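Local coordinates for putative lipoprotein (Parabacteroides distasonis ATCC 8503, PDB 3JX8), which is of uncharacterised function but, as a putative lipoprotein with an adhesin-like head domain, may take part in cell adhesion or lipid binding, at residues A180-V184 against E201-A205; L53-L57 against Y82-P86. One frame throughout, in Å; residues are numbered along the deposited sequence.

Interaction 1. Residues A180-V184 against E201-A205; sequences ASFNV and ECNIA
Asn-183 and Asn-203 sit side by side on neighbouring parallel strands, their carboxamides pointing the same way with planes only 8° apart. Following Asn-203 outward, CB lies 3.5 Å from OD1 of Asn-183 and also near the carbonyl oxygen of Phe-182. Its CG is anti to the carbonyl carbon (chi1 -66°), which stands the amide up beside its neighbour. At the tip, ND2 spends both hydrogens: one goes 3.1 Å to Asn-183 OD1, meeting that carbonyl from a little above its plane, and the other goes 2.8 Å within the strand to Glu-201 OE2. The remaining atom, OD1, is weakly hydrogen-bonded by Asn-221 ND2 on the next strand. Asn-183 hands the chain on in the same sense, its ND2 giving one bond to Ser-181 OG at 3.2 Å and one to the carbonyl oxygen of Cys-163 on the preceding strand. The amides thus form a short ladder running across the strands, and each is fixed in rotation because both its ends are used.

Beneath the ladder, five backbone bonds join 180-184 to 201-205 in parallel register; Phe-182 N to Glu-201 O, at 2.8 Å, is nearly straight. The other face is apolar. There SG of Cys-202 comes to the edge of the Phe-182 ring, 4.1 Å from CD2 and close to the ring plane, a sulfur-aromatic contact. Val-184 and Ile-204 lie further along that face, and both touch Ile-210 of strand 209-214 as part of the packed interior. In-register parallel strands, with an asparagine ladder on one face and stacked apolar residues on the other, fit a parallel beta-helix, probably right-handed as in the pectate-lyase-like clan to which the putative adhesin head GIN domain is assigned.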
# COMPACT_ATOMS: atom_id res chain seq x y z
N ALA A 180 -0.51 0.27 20.21
CA ALA A 180 0.19 0.39 18.95
C ALA A 180 -0.55 -0.35 17.85
O ALA A 180 -1.11 -1.46 18.05
CB ALA A 180 1.63 -0.16 19.06
N SER A 181 -0.52 0.24 16.67
CA SER A 181 -1.02 -0.38 15.48
C SER A 181 0.08 -0.30 14.37
O SER A 181 0.54 0.79 14.04
CB SER A 181 -2.30 0.31 15.09
OG SER A 181 -2.61 -0.05 13.78
N PHE A 182 0.53 -1.45 13.87
CA PHE A 182 1.57 -1.56 12.85
C PHE A 182 1.07 -2.24 11.59
O PHE A 182 0.61 -3.40 11.63
CB PHE A 182 2.74 -2.35 13.39
CG PHE A 182 3.39 -1.74 14.58
CD1 PHE A 182 3.83 -0.43 14.55
CD2 PHE A 182 3.62 -2.47 15.72
CE1 PHE A 182 4.45 0.14 15.67
CE2 PHE A 182 4.26 -1.90 16.83
CZ PHE A 182 4.67 -0.59 16.79
N ASN A 183 1.19 -1.56 10.46
CA ASN A 183 0.61 -2.02 9.21
C ASN A 183 1.63 -1.92 8.09
O ASN A 183 2.24 -0.87 7.90
CB ASN A 183 -0.59 -1.18 8.86
CG ASN A 183 -1.57 -1.12 9.97
OD1 ASN A 183 -2.38 -2.03 10.14
ND2 ASN A 183 -1.47 -0.09 10.80
N VAL A 184 1.84 -3.03 7.40
CA VAL A 184 2.67 -3.06 6.20
C VAL A 184 1.88 -3.61 4.99
O VAL A 184 1.31 -4.71 5.06
CB VAL A 184 3.91 -3.92 6.43
CG1 VAL A 184 4.73 -4.00 5.15
CG2 VAL A 184 4.71 -3.35 7.59
N GLU A 201 -1.53 -4.29 17.56
CA GLU A 201 -2.13 -4.93 16.39
C GLU A 201 -1.15 -4.85 15.22
O GLU A 201 -0.64 -3.76 14.91
CB GLU A 201 -3.39 -4.17 16.00
CG GLU A 201 -4.21 -4.89 14.96
CD GLU A 201 -5.35 -4.03 14.42
OE1 GLU A 201 -5.80 -3.14 15.20
OE2 GLU A 201 -5.77 -4.25 13.24
N CYS A 202 -0.87 -5.98 14.59
CA CYS A 202 0.08 -6.06 13.49
C CYS A 202 -0.60 -6.65 12.28
O CYS A 202 -1.19 -7.74 12.34
CB CYS A 202 1.23 -6.94 13.88
SG CYS A 202 2.25 -6.26 15.17
N ASN A 203 -0.55 -5.92 11.19
CA ASN A 203 -1.14 -6.36 9.93
C ASN A 203 -0.15 -6.27 8.83
O ASN A 203 0.44 -5.20 8.63
CB ASN A 203 -2.31 -5.48 9.57
CG ASN A 203 -3.47 -5.62 10.54
OD1 ASN A 203 -4.15 -6.64 10.56
ND2 ASN A 203 -3.68 -4.61 11.36
N ILE A 204 -0.02 -7.37 8.08
CA ILE A 204 0.81 -7.45 6.87
C ILE A 204 0.03 -7.95 5.66
O ILE A 204 -0.66 -8.97 5.70
CB ILE A 204 2.01 -8.40 7.05
CG1 ILE A 204 2.88 -7.95 8.25
CG2 ILE A 204 2.88 -8.43 5.77
CD1 ILE A 204 4.16 -8.74 8.42
N ALA A 205 0.16 -7.20 4.56
CA ALA A 205 -0.31 -7.61 3.27
C ALA A 205 0.91 -7.77 2.37
O ALA A 205 1.68 -6.86 2.16
CB ALA A 205 -1.32 -6.59 2.70

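Interaction 2. Residues L53-L57 against Y82-P86; sequences LFDYL and YDLRP
Tyr-56 drives the edge of its ring into the face of Tyr-82, a T-shaped pair that packs a turn, closed by the bond from Tyr-56 N to Leu-53 O, against the short strand 83-85 near the N-terminal end of the beta-helix. CD2 of Tyr-56 stands 3.5 Å above the plane of Tyr-82, over the centre of the ring, and the two planes meet at 78°. Both side chains leave their backbones towards the opposite segment, and in Tyr-56 a CG set anti to the carbonyl carbon (chi1 -62°) brings the CD2 edge to the other ring.

The close packing continues through Leu-84, whose two methyls divide the work. CD2 presses on CB of Tyr-56 at 3.6 Å, while CD1 meets CD1 of Leu-57 at 3.9 Å. Leu-53 crosses Pro-86 at about a right angle, its CD1 lying 3.5 Å from Pro-86 CA and also touching CB of the proline ring. Ile-7 of strand 6-8 adds to this apolar cluster, touching Leu-53, Tyr-56 and Tyr-82.

No hydrogen bond links the two segments, and the polar groups look to other partners. Tyr-82 OH is bonded to the backbone N of Lys-74, and Asp-55, exposed on the turn, has OD2 hydrogen-bonded to a glycerol that probably came from the crystallisation liquor. On the looser side of strand 83-85, exposed Arg-85 grips Asp-83 side-on: NE lies 3.0 Å from OD1, approaching from above the carboxylate plane, while NH2 reaches OD2 at 2.9 Å on its syn side.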
# COMPACT_ATOMS: atom_id res chain seq x y z
N LEU A 53 17.82 29.36 -7.46
CA LEU A 53 16.70 28.45 -7.31
C LEU A 53 15.47 29.05 -6.56
O LEU A 53 14.35 28.53 -6.71
CB LEU A 53 17.19 27.16 -6.65
CG LEU A 53 18.23 26.39 -7.47
CD1 LEU A 53 18.62 25.05 -6.78
CD2 LEU A 53 17.76 26.18 -8.93
N PHE A 54 15.65 30.15 -5.81
CA PHE A 54 14.51 30.78 -5.12
C PHE A 54 13.37 31.16 -6.07
O PHE A 54 12.23 31.08 -5.72
CB PHE A 54 14.92 32.06 -4.36
CG PHE A 54 15.61 31.79 -3.04
CD1 PHE A 54 14.89 31.32 -1.96
CD2 PHE A 54 16.96 32.03 -2.88
CE1 PHE A 54 15.51 31.08 -0.74
CE2 PHE A 54 17.57 31.79 -1.65
CZ PHE A 54 16.84 31.30 -0.59
N ASP A 55 13.72 31.62 -7.27
CA ASP A 55 12.74 31.95 -8.29
C ASP A 55 11.87 30.78 -8.70
O ASP A 55 10.81 31.00 -9.30
CB ASP A 55 13.43 32.46 -9.56
CG ASP A 55 14.11 33.82 -9.38
OD1 ASP A 55 13.68 34.57 -8.47
OD2 ASP A 55 15.11 34.12 -10.10
N TYR A 56 12.32 29.55 -8.41
CA TYR A 56 11.60 28.34 -8.78
C TYR A 56 10.91 27.65 -7.61
O TYR A 56 10.38 26.57 -7.77
CB TYR A 56 12.58 27.36 -9.43
CG TYR A 56 13.16 27.92 -10.70
CD1 TYR A 56 14.31 28.68 -10.67
CD2 TYR A 56 12.53 27.72 -11.93
CE1 TYR A 56 14.85 29.23 -11.82
CE2 TYR A 56 13.07 28.26 -13.09
CZ TYR A 56 14.24 29.00 -13.01
OH TYR A 56 14.82 29.55 -14.12
N LEU A 57 10.90 28.29 -6.45
CA LEU A 57 10.48 27.65 -5.21
C LEU A 57 9.33 28.45 -4.59
O LEU A 57 9.34 29.67 -4.62
CB LEU A 57 11.70 27.65 -4.26
CG LEU A 57 11.81 26.73 -3.07
CD1 LEU A 57 11.80 25.27 -3.55
CD2 LEU A 57 13.09 27.07 -2.24
N TYR A 82 9.16 21.98 -11.52
CA TYR A 82 10.58 22.01 -11.84
C TYR A 82 11.35 20.96 -11.05
O TYR A 82 11.03 20.65 -9.92
CB TYR A 82 11.20 23.37 -11.53
CG TYR A 82 10.66 24.46 -12.38
CD1 TYR A 82 11.14 24.66 -13.67
CD2 TYR A 82 9.64 25.28 -11.92
CE1 TYR A 82 10.63 25.65 -14.47
CE2 TYR A 82 9.13 26.29 -12.72
CZ TYR A 82 9.63 26.47 -13.99
OH TYR A 82 9.14 27.47 -14.79
N ASP A 83 12.38 20.46 -11.68
CA ASP A 83 13.32 19.52 -11.11
C ASP A 83 14.58 20.31 -10.70
O ASP A 83 15.44 20.64 -11.52
CB ASP A 83 13.63 18.50 -12.20
CG ASP A 83 14.71 17.51 -11.81
OD1 ASP A 83 15.09 17.40 -10.62
OD2 ASP A 83 15.17 16.84 -12.76
N LEU A 84 14.66 20.66 -9.43
CA LEU A 84 15.70 21.54 -8.95
C LEU A 84 16.89 20.69 -8.51
O LEU A 84 16.71 19.67 -7.86
CB LEU A 84 15.18 22.39 -7.79
CG LEU A 84 13.89 23.18 -8.07
CD1 LEU A 84 13.50 24.04 -6.89
CD2 LEU A 84 13.98 24.02 -9.29
N ARG A 85 18.10 21.09 -8.89
CA ARG A 85 19.30 20.41 -8.46
C ARG A 85 20.18 21.39 -7.68
O ARG A 85 21.10 21.98 -8.26
CB ARG A 85 20.07 19.85 -9.67
CG ARG A 85 19.27 18.96 -10.58
CD ARG A 85 18.75 17.74 -9.91
NE ARG A 85 18.01 16.92 -10.86
CZ ARG A 85 18.54 16.11 -11.78
NH1 ARG A 85 19.85 15.94 -11.89
NH2 ARG A 85 17.75 15.43 -12.60
N PRO A 86 19.89 21.58 -6.39
CA PRO A 86 20.70 22.48 -5.59
C PRO A 86 22.05 21.90 -5.25
O PRO A 86 22.21 20.69 -5.26
CB PRO A 86 19.87 22.67 -4.31
CG PRO A 86 18.98 21.55 -4.25
CD PRO A 86 18.71 21.12 -5.65

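Overall arrangement
From the N terminus, strand 6-8 comes first and later pairs with strand 83-85. The chain then reaches 53-57, goes out and back through strands 57-62 and 65-70, and returns to 82-86, where interaction 2 closes a loop of 24 intervening residues. Winding onward, it lays down the successive parallel strands of the solenoid before interaction 1 closes across 16 residues, joining strand 180-185 to strand 200-205. The two contacts follow in series, neither nested nor crossed. Their centres lie 38 Å apart on opposite sides of the chain's centre: interaction 2 ties the turn between strands 44-50 and 57-62 to strand 83-85 at the N-terminal end, and interaction 1 joins neighbouring strands towards the C-terminal end.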